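Local coordinates for protein salicylaldehyde dehydrogenase NahF (Pseudomonas putida, PDB 4JZ6) that probably catalyses the NAD+-dependent oxidation of salicylaldehyde to salicylate, a step in the breakdown of naphthalene, at residues 64-69 against 156-161; 121-126 against 457-462; 280-285 against 311-316. All blocks are in the same frame, centred on the assembly; numbering follows the deposited sequence.

Contact 1: residues 64-69 against 156-161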
loop_
_atom_site.group_PDB
_atom_site.type_symbol
_atom_site.label_atom_id
_atom_site.label_comp_id
_atom_site.label_asym_id
_atom_site.label_seq_id
_atom_site.Cartn_x
_atom_site.Cartn_y
_atom_site.Cartn_z
ATOM N N GLN A 64 8.165 -12.379 18.968
ATOM C CA GLN A 64 9.576 -12.523 19.303
ATOM C C GLN A 64 10.164 -13.765 18.639
ATOM O O GLN A 64 11.247 -13.711 18.049
ATOM C CB GLN A 64 9.771 -12.547 20.823
ATOM C CG GLN A 64 9.509 -11.189 21.485
ATOM C CD GLN A 64 9.440 -11.261 23.003
ATOM O OE1 GLN A 64 9.331 -12.343 23.588
ATOM N NE2 GLN A 64 9.499 -10.101 23.648
ATOM N N ALA A 65 9.432 -14.872 18.717
ATOM C CA ALA A 65 9.817 -16.092 18.017
ATOM C C ALA A 65 9.986 -15.833 16.516
ATOM O O ALA A 65 10.994 -16.216 15.925
ATOM C CB ALA A 65 8.793 -17.189 18.258
ATOM N N ALA A 66 9.002 -15.173 15.912
ATOM C CA ALA A 66 9.055 -14.872 14.485
ATOM C C ALA A 66 10.259 -13.999 14.142
ATOM O O ALA A 66 10.954 -14.247 13.152
ATOM C CB ALA A 66 7.769 -14.209 14.027
ATOM N N GLU A 67 10.501 -12.980 14.964
ATOM C CA GLU A 67 11.638 -12.084 14.765
ATOM C C GLU A 67 12.949 -12.860 14.830
ATOM O O GLU A 67 13.805 -12.731 13.953
ATOM C CB GLU A 67 11.626 -10.957 15.806
ATOM C CG GLU A 67 12.837 -10.032 15.768
ATOM C CD GLU A 67 12.672 -8.854 14.823
ATOM O OE1 GLU A 67 13.299 -7.804 15.074
ATOM O OE2 GLU A 67 11.922 -8.967 13.831
ATOM N N GLU A 68 13.084 -13.678 15.869
ATOM C CA GLU A 68 14.293 -14.459 16.092
ATOM C C GLU A 68 14.576 -15.419 14.940
ATOM O O GLU A 68 15.708 -15.532 14.479
ATOM C CB GLU A 68 14.184 -15.230 17.411
ATOM C CG GLU A 68 15.372 -16.132 17.713
ATOM C CD GLU A 68 16.664 -15.364 17.973
ATOM O OE1 GLU A 68 16.602 -14.147 18.270
ATOM O OE2 GLU A 68 17.746 -15.992 17.881
ATOM N N ALA A 69 13.539 -16.107 14.478
ATOM C CA ALA A 69 13.692 -17.067 13.395
ATOM C C ALA A 69 14.050 -16.367 12.094
ATOM O O ALA A 69 14.783 -16.916 11.267
ATOM C CB ALA A 69 12.424 -17.883 13.223
ATOM N N VAL A 156 11.088 -9.004 4.221
ATOM C CA VAL A 156 10.660 -7.869 5.027
ATOM C C VAL A 156 10.939 -8.087 6.512
ATOM O O VAL A 156 11.544 -7.243 7.172
ATOM C CB VAL A 156 9.149 -7.603 4.834
ATOM C CG1 VAL A 156 8.661 -6.535 5.795
ATOM C CG2 VAL A 156 8.859 -7.211 3.391
ATOM N N GLY A 157 10.502 -9.229 7.029
ATOM C CA GLY A 157 10.567 -9.503 8.450
ATOM C C GLY A 157 9.296 -10.207 8.873
ATOM O O GLY A 157 8.579 -10.739 8.028
ATOM N N PRO A 158 9.013 -10.230 10.184
ATOM C CA PRO A 158 7.780 -10.862 10.664
ATOM C C PRO A 158 6.523 -10.205 10.092
ATOM O O PRO A 158 6.356 -8.987 10.200
ATOM C CB PRO A 158 7.853 -10.660 12.179
ATOM C CG PRO A 158 9.316 -10.608 12.466
ATOM C CD PRO A 158 9.916 -9.876 11.292
ATOM N N ILE A 159 5.659 -11.013 9.480
ATOM C CA ILE A 159 4.392 -10.529 8.947
ATOM C C ILE A 159 3.238 -10.952 9.856
ATOM O O ILE A 159 3.172 -12.106 10.294
ATOM C CB ILE A 159 4.146 -11.047 7.510
ATOM C CG1 ILE A 159 4.669 -10.055 6.470
ATOM C CG2 ILE A 159 2.664 -11.195 7.235
ATOM C CD1 ILE A 159 6.097 -9.642 6.639
ATOM N N LEU A 160 2.340 -10.020 10.160
ATOM C CA LEU A 160 1.117 -10.363 10.877
ATOM C C LEU A 160 0.006 -10.738 9.897
ATOM O O LEU A 160 -0.471 -9.886 9.141
ATOM C CB LEU A 160 0.658 -9.197 11.748
ATOM C CG LEU A 160 -0.696 -9.400 12.424
ATOM C CD1 LEU A 160 -0.641 -10.620 13.331
ATOM C CD2 LEU A 160 -1.089 -8.158 13.206
ATOM N N SER A 161 -0.400 -12.009 9.913
ATOM C CA SER A 161 -1.449 -12.502 9.019
ATOM C C SER A 161 -2.722 -12.832 9.786
ATOM O O SER A 161 -2.759 -13.794 10.557
ATOM C CB SER A 161 -0.983 -13.754 8.272
ATOM O OG SER A 161 0.140 -13.483 7.456
#
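A66 and P158 bring the two backbones together, their CA atoms 5.7 Å apart, where helix 56-73 passes the entry to strand 159-162. That strand is an interior one in the six-stranded sheet of the Rossmann-like coenzyme-binding domain of aldehyde dehydrogenases, and the helix covers its leading end. Just before P158 the chain turns through G157, whose backbone angles would jam any side chain against the carbonyl O of V156. From there the proline ring is presented to the helix. Its CB meets the methyl CB of A66 at 4.0 Å, and its CG lies 3.9 Å from A66 C and 3.6 Å from E67 CA, so the ring rests on the helix backbone as much as on side chains. E67 adds a second contact, at the edge of the ring. With CG anti to its own N (chi1 175°), the bend at chi2 (89°) brings the carboxylate alongside P158, OE2 meeting the CG-CD edge of the ring. OE2 ends 3.4 Å from P158 CD and equally 3.4 Å from P158 CG. Around this spot A66 also packs on V187 and N216 of neighbouring strands, and A66 O accepts from T185 OG1, a polar link between helix and sheet beside the apolar one. No hydrogen bond joins the two segments themselves. P158 has no N-H to offer, and the carboxylate oxygen meets only ring carbons of it, of which CD, bonded to the amide nitrogen, is probably slightly polarised. The contact is therefore governed by shape and burial, with the charge of E67 kept at its partly exposed margin.

Contact 2: residues 121-126 against 457-462. With EDO (1,2-ethanediol), chain G.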
loop_
_atom_site.group_PDB
_atom_site.type_symbol
_atom_site.label_atom_id
_atom_site.label_comp_id
_atom_site.label_asym_id
_atom_site.label_seq_id
_atom_site.Cartn_x
_atom_site.Cartn_y
_atom_site.Cartn_z
ATOM N N SER A 121 -5.694 -24.501 -1.406
ATOM C CA SER A 121 -4.602 -24.306 -0.457
ATOM C C SER A 121 -3.304 -24.933 -0.955
ATOM O O SER A 121 -2.245 -24.296 -0.928
ATOM C CB SER A 121 -4.960 -24.888 0.907
ATOM O OG SER A 121 -6.080 -24.226 1.455
ATOM N N ALA A 122 -3.394 -26.183 -1.403
ATOM C CA ALA A 122 -2.232 -26.897 -1.910
ATOM C C ALA A 122 -1.676 -26.165 -3.120
ATOM O O ALA A 122 -0.459 -26.031 -3.277
ATOM C CB ALA A 122 -2.597 -28.323 -2.272
ATOM N N ASN A 123 -2.569 -25.674 -3.970
ATOM C CA ASN A 123 -2.127 -24.976 -5.164
ATOM C C ASN A 123 -1.455 -23.638 -4.850
ATOM O O ASN A 123 -0.484 -23.264 -5.501
ATOM C CB ASN A 123 -3.262 -24.804 -6.171
ATOM C CG ASN A 123 -2.747 -24.466 -7.553
ATOM O OD1 ASN A 123 -2.715 -23.301 -7.951
ATOM N ND2 ASN A 123 -2.310 -25.484 -8.285
ATOM N N VAL A 124 -1.964 -22.926 -3.848
ATOM C CA VAL A 124 -1.323 -21.694 -3.401
ATOM C C VAL A 124 0.119 -21.979 -3.002
ATOM O O VAL A 124 1.040 -21.293 -3.451
ATOM C CB VAL A 124 -2.050 -21.054 -2.198
ATOM C CG1 VAL A 124 -1.219 -19.927 -1.620
ATOM C CG2 VAL A 124 -3.402 -20.529 -2.615
ATOM N N PHE A 125 0.313 -23.001 -2.171
ATOM C CA PHE A 125 1.652 -23.387 -1.742
ATOM C C PHE A 125 2.538 -23.794 -2.911
ATOM O O PHE A 125 3.735 -23.528 -2.894
ATOM C CB PHE A 125 1.603 -24.497 -0.681
ATOM C CG PHE A 125 1.438 -23.979 0.719
ATOM C CD1 PHE A 125 2.534 -23.537 1.439
ATOM C CD2 PHE A 125 0.180 -23.908 1.306
ATOM C CE1 PHE A 125 2.384 -23.040 2.724
ATOM C CE2 PHE A 125 0.024 -23.408 2.591
ATOM C CZ PHE A 125 1.130 -22.974 3.299
ATOM N N ARG A 126 1.967 -24.430 -3.926
ATOM C CA ARG A 126 2.769 -24.795 -5.089
ATOM C C ARG A 126 3.118 -23.579 -5.937
ATOM O O ARG A 126 4.245 -23.450 -6.414
ATOM C CB ARG A 126 2.076 -25.855 -5.930
ATOM C CG ARG A 126 1.969 -27.169 -5.216
ATOM C CD ARG A 126 1.738 -28.304 -6.165
ATOM N NE ARG A 126 1.782 -29.567 -5.443
ATOM C CZ ARG A 126 0.713 -30.186 -4.958
ATOM N NH1 ARG A 126 -0.496 -29.665 -5.134
ATOM N NH2 ARG A 126 0.853 -31.329 -4.305
ATOM N N ASN A 457 -11.064 -17.695 -8.428
ATOM C CA ASN A 457 -9.756 -17.369 -7.871
ATOM C C ASN A 457 -8.730 -18.365 -8.356
ATOM O O ASN A 457 -8.858 -19.569 -8.125
ATOM C CB ASN A 457 -9.782 -17.351 -6.341
ATOM C CG ASN A 457 -8.457 -16.892 -5.722
ATOM O OD1 ASN A 457 -8.070 -17.367 -4.648
ATOM N ND2 ASN A 457 -7.766 -15.975 -6.387
ATOM N N GLU A 458 -7.714 -17.863 -9.048
ATOM C CA GLU A 458 -6.605 -18.696 -9.501
ATOM C C GLU A 458 -5.332 -18.094 -8.903
ATOM O O GLU A 458 -5.239 -16.885 -8.730
ATOM C CB GLU A 458 -6.575 -18.729 -11.040
ATOM C CG GLU A 458 -7.872 -19.264 -11.665
ATOM C CD GLU A 458 -7.864 -19.274 -13.190
ATOM O OE1 GLU A 458 -6.843 -19.673 -13.787
ATOM O OE2 GLU A 458 -8.888 -18.882 -13.795
ATOM N N ALA A 459 -4.372 -18.939 -8.560
ATOM C CA ALA A 459 -3.187 -18.478 -7.856
ATOM C C ALA A 459 -2.243 -17.675 -8.756
ATOM O O ALA A 459 -1.435 -16.873 -8.262
ATOM C CB ALA A 459 -2.458 -19.639 -7.210
ATOM N N GLN A 460 -2.342 -17.882 -10.069
ATOM C CA GLN A 460 -1.527 -17.128 -11.027
ATOM C C GLN A 460 -2.065 -15.716 -11.204
ATOM O O GLN A 460 -1.394 -14.850 -11.774
ATOM C CB GLN A 460 -1.528 -17.784 -12.409
ATOM C CG GLN A 460 -1.605 -19.273 -12.418
ATOM C CD GLN A 460 -3.017 -19.793 -12.393
ATOM O OE1 GLN A 460 -3.584 -20.015 -11.319
ATOM N NE2 GLN A 460 -3.596 -20.010 -13.577
ATOM N N ALA A 461 -3.288 -15.495 -10.737
ATOM C CA ALA A 461 -3.993 -14.256 -11.021
ATOM C C ALA A 461 -4.170 -13.466 -9.746
ATOM O O ALA A 461 -4.582 -14.020 -8.734
ATOM C CB ALA A 461 -5.334 -14.556 -11.646
ATOM N N PRO A 462 -3.867 -12.160 -9.796
ATOM C CA PRO A 462 -3.947 -11.302 -8.612
ATOM C C PRO A 462 -5.362 -11.291 -8.061
ATOM O O PRO A 462 -6.318 -11.211 -8.841
ATOM C CB PRO A 462 -3.585 -9.916 -9.159
ATOM C CG PRO A 462 -3.923 -9.978 -10.596
ATOM C CD PRO A 462 -3.585 -11.383 -11.013
HETATM C C1 EDO G . -6.121 -21.578 -7.342
HETATM O O1 EDO G . -5.378 -21.962 -8.508
HETATM C C2 EDO G . -5.255 -21.719 -6.093
HETATM O O2 EDO G . -5.960 -21.226 -4.946
#
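N123, on helix 111-130 of the aldehyde dehydrogenase fold, faces A459, which sits in a type I beta turn running from E458 to A461. The methyl of A459 points at the helix, and the carbonyl oxygen of N123, not the amide nitrogen, is aimed nearly end-on at it, OD1 lying 3.7 Å from A459 CB. V124 adds its backbone to the same site: its CA is 4.5 Å from A459 CB, while the CA atoms of V124 and A459 are 5.8 Å apart. The asparagine reaches out because its CG stands anti to the backbone N (chi1 -163°), which carries the carbonyl end off the helix toward the turn.

Beside this sparse pairing lies a molecule of 1,2-ethanediol, probably from the crystallisation liquor, that joins the segments where no direct hydrogen bond does. Its O1 donates to N123 OD1 at 3.0 Å and accepts from A459 N at 3.2 Å, the latter bond with an N-H...O angle of 152°. The diol's other end lies against the valine, O2 coming 3.5 Å from V124 CG2, and the molecule is also hydrogen-bonded to A120 O.

The turn occupies a junction of the enzyme. N457, just before it, touches a bound salicylaldehyde, and the side chain of V124 comes within about 8 Å of one. The outer side of the turn meets the second subunit: P141 O of that subunit accepts from Q460 NE2, and T142 OG1 of the same subunit is hydrogen-bonded to E458 OE1. Within the turn, the bent side chain of Q460 folds back on that same carboxylate: Q460 NE2 donates to E458 OE1 at 3.3 Å, arriving on the anti side and 15° out of the carboxylate plane.

Contact 3: residues 280-285 against 311-316. With SO4 (sulfate ion), chain E.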
loop_
_atom_site.group_PDB
_atom_site.type_symbol
_atom_site.label_atom_id
_atom_site.label_comp_id
_atom_site.label_asym_id
_atom_site.label_seq_id
_atom_site.Cartn_x
_atom_site.Cartn_y
_atom_site.Cartn_z
ATOM N N ALA A 280 -27.756 -11.438 -23.015
ATOM C CA ALA A 280 -27.150 -12.580 -22.342
ATOM C C ALA A 280 -27.691 -13.952 -22.748
ATOM O O ALA A 280 -28.859 -14.103 -23.094
ATOM C CB ALA A 280 -27.243 -12.401 -20.833
ATOM N N ASP A 281 -26.803 -14.942 -22.721
ATOM C CA ASP A 281 -27.180 -16.341 -22.754
ATOM C C ASP A 281 -27.808 -16.610 -21.389
ATOM O O ASP A 281 -27.097 -16.825 -20.410
ATOM C CB ASP A 281 -25.923 -17.193 -22.959
ATOM C CG ASP A 281 -26.210 -18.693 -23.029
ATOM O OD1 ASP A 281 -27.282 -19.150 -22.570
ATOM O OD2 ASP A 281 -25.330 -19.426 -23.537
ATOM N N ILE A 282 -29.136 -16.576 -21.320
ATOM C CA ILE A 282 -29.842 -16.674 -20.043
ATOM C C ILE A 282 -29.577 -17.998 -19.326
ATOM O O ILE A 282 -29.413 -18.031 -18.102
ATOM C CB ILE A 282 -31.353 -16.450 -20.221
ATOM C CG1 ILE A 282 -31.600 -15.080 -20.846
ATOM C CG2 ILE A 282 -32.084 -16.547 -18.889
ATOM C CD1 ILE A 282 -33.056 -14.791 -21.082
ATOM N N ASN A 283 -29.528 -19.087 -20.087
ATOM C CA ASN A 283 -29.139 -20.375 -19.528
ATOM C C ASN A 283 -27.805 -20.268 -18.791
ATOM O O ASN A 283 -27.709 -20.592 -17.607
ATOM C CB ASN A 283 -29.046 -21.429 -20.631
ATOM C CG ASN A 283 -28.532 -22.762 -20.119
ATOM O OD1 ASN A 283 -27.367 -23.116 -20.324
ATOM N ND2 ASN A 283 -29.399 -23.507 -19.442
ATOM N N ALA A 284 -26.790 -19.785 -19.500
ATOM C CA ALA A 284 -25.448 -19.668 -18.953
ATOM C C ALA A 284 -25.387 -18.722 -17.755
ATOM O O ALA A 284 -24.645 -18.965 -16.798
ATOM C CB ALA A 284 -24.480 -19.221 -20.032
ATOM N N ALA A 285 -26.160 -17.642 -17.811
ATOM C CA ALA A 285 -26.135 -16.644 -16.749
ATOM C C ALA A 285 -26.801 -17.173 -15.486
ATOM O O ALA A 285 -26.310 -16.946 -14.378
ATOM C CB ALA A 285 -26.792 -15.355 -17.200
ATOM N N GLU A 311 -34.136 -4.904 -17.898
ATOM C CA GLU A 311 -35.578 -5.073 -17.773
ATOM C C GLU A 311 -36.167 -5.943 -18.874
ATOM O O GLU A 311 -37.091 -6.713 -18.622
ATOM C CB GLU A 311 -36.282 -3.712 -17.764
ATOM C CG GLU A 311 -36.554 -3.148 -16.379
ATOM C CD GLU A 311 -37.661 -3.882 -15.637
ATOM O OE1 GLU A 311 -37.793 -3.660 -14.414
ATOM O OE2 GLU A 311 -38.403 -4.667 -16.270
ATOM N N LYS A 312 -35.629 -5.826 -20.088
ATOM C CA LYS A 312 -36.149 -6.571 -21.237
ATOM C C LYS A 312 -36.087 -8.076 -21.000
ATOM O O LYS A 312 -36.791 -8.854 -21.639
ATOM C CB LYS A 312 -35.364 -6.239 -22.511
ATOM C CG LYS A 312 -35.380 -4.778 -22.926
ATOM C CD LYS A 312 -34.766 -4.609 -24.310
ATOM C CE LYS A 312 -34.191 -3.213 -24.503
ATOM N NZ LYS A 312 -33.084 -2.923 -23.539
ATOM N N ILE A 313 -35.243 -8.473 -20.060
ATOM C CA ILE A 313 -34.880 -9.865 -19.907
ATOM C C ILE A 313 -35.167 -10.348 -18.478
ATOM O O ILE A 313 -35.304 -11.548 -18.233
ATOM C CB ILE A 313 -33.390 -10.054 -20.333
ATOM C CG1 ILE A 313 -33.253 -11.266 -21.250
ATOM C CG2 ILE A 313 -32.436 -10.068 -19.137
ATOM C CD1 ILE A 313 -34.257 -11.248 -22.382
ATOM N N ALA A 314 -35.309 -9.391 -17.560
ATOM C CA ALA A 314 -35.436 -9.642 -16.122
ATOM C C ALA A 314 -36.466 -10.699 -15.714
ATOM O O ALA A 314 -36.127 -11.658 -15.019
ATOM C CB ALA A 314 -35.722 -8.343 -15.395
ATOM N N ASP A 315 -37.716 -10.505 -16.124
ATOM C CA ASP A 315 -38.794 -11.423 -15.760
ATOM C C ASP A 315 -38.473 -12.870 -16.119
ATOM O O ASP A 315 -38.717 -13.784 -15.327
ATOM C CB ASP A 315 -40.113 -11.008 -16.415
ATOM C CG ASP A 315 -40.780 -9.845 -15.707
ATOM O OD1 ASP A 315 -40.553 -9.676 -14.492
ATOM O OD2 ASP A 315 -41.541 -9.107 -16.367
ATOM N N GLU A 316 -37.925 -13.076 -17.312
ATOM C CA GLU A 316 -37.593 -14.419 -17.765
ATOM C C GLU A 316 -36.430 -14.973 -16.959
ATOM O O GLU A 316 -36.477 -16.109 -16.488
ATOM C CB GLU A 316 -37.246 -14.414 -19.249
ATOM C CG GLU A 316 -36.857 -15.770 -19.806
ATOM C CD GLU A 316 -36.355 -15.681 -21.240
ATOM O OE1 GLU A 316 -36.469 -14.592 -21.853
ATOM O OE2 GLU A 316 -35.837 -16.697 -21.753
HETATM S S SO4 E . -31.127 -18.252 -23.874
HETATM O O1 SO4 E . -32.524 -17.866 -24.072
HETATM O O2 SO4 E . -30.558 -18.649 -25.160
HETATM O O3 SO4 E . -30.400 -17.102 -23.350
HETATM O O4 SO4 E . -31.029 -19.370 -22.932
#
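The backbone bond from A285 N to D281 O, 2.9 Å long, opens helix 282-294, whose first residue, I282, reaches across to I313 and E316 of helix 311-327. D281 is the N-cap: its OD1 accepts from A284 N at 3.2 Å, nearly straight at 172°, though from above the carboxylate plane. A leucine here has no oxygen for A284 N, and the first turn of the helix would probably be less firmly fixed.

The extended side chain of I282 meets I313 tip to tip, I282 CD1 lying 3.5 Å from I313 CG1. The same methyl sits over the face of the E316 carboxylate, 3.4 Å from E316 CD, while E316 OE2 is held in a salt bridge by R320. Helix 282-294 is the crossover between parallel strands 273-276 and 306-310, and the contact ties it to the helix that follows.

A sulfate, probably from the crystallisation liquor, rests on the helix start, where N283 N donates to its O4 at 3.2 Å; R320 and R431 also bind it. The contact thus sets one methyl between an isoleucine and a carboxylate face, and the N-H groups at the helix start, with two arginines, would be expected to attract an anion.

In the fold
The three contacts run across the subunit from the six-stranded sheet to the seven-stranded one. Contact 1 belongs to the former, through strand 159-162, contact 3 to the latter, whose strands 273-276 and 306-310 lead into its two helices; their centres are about 51 Å apart, on opposite sides of the chain's centre. Contact 2 lies between, its centre about 23 Å from that of contact 1 and about 33 Å from that of contact 3. Along the chain contacts 1 and 2 interlock, whereas both segments of contact 3 fall between those of contact 2. Contact 2 thus sits by bound salicylaldehyde and the second subunit, which contact 3 also meets, while contacts 1 and 3 pack helices of the two sheets away from the annotated sites.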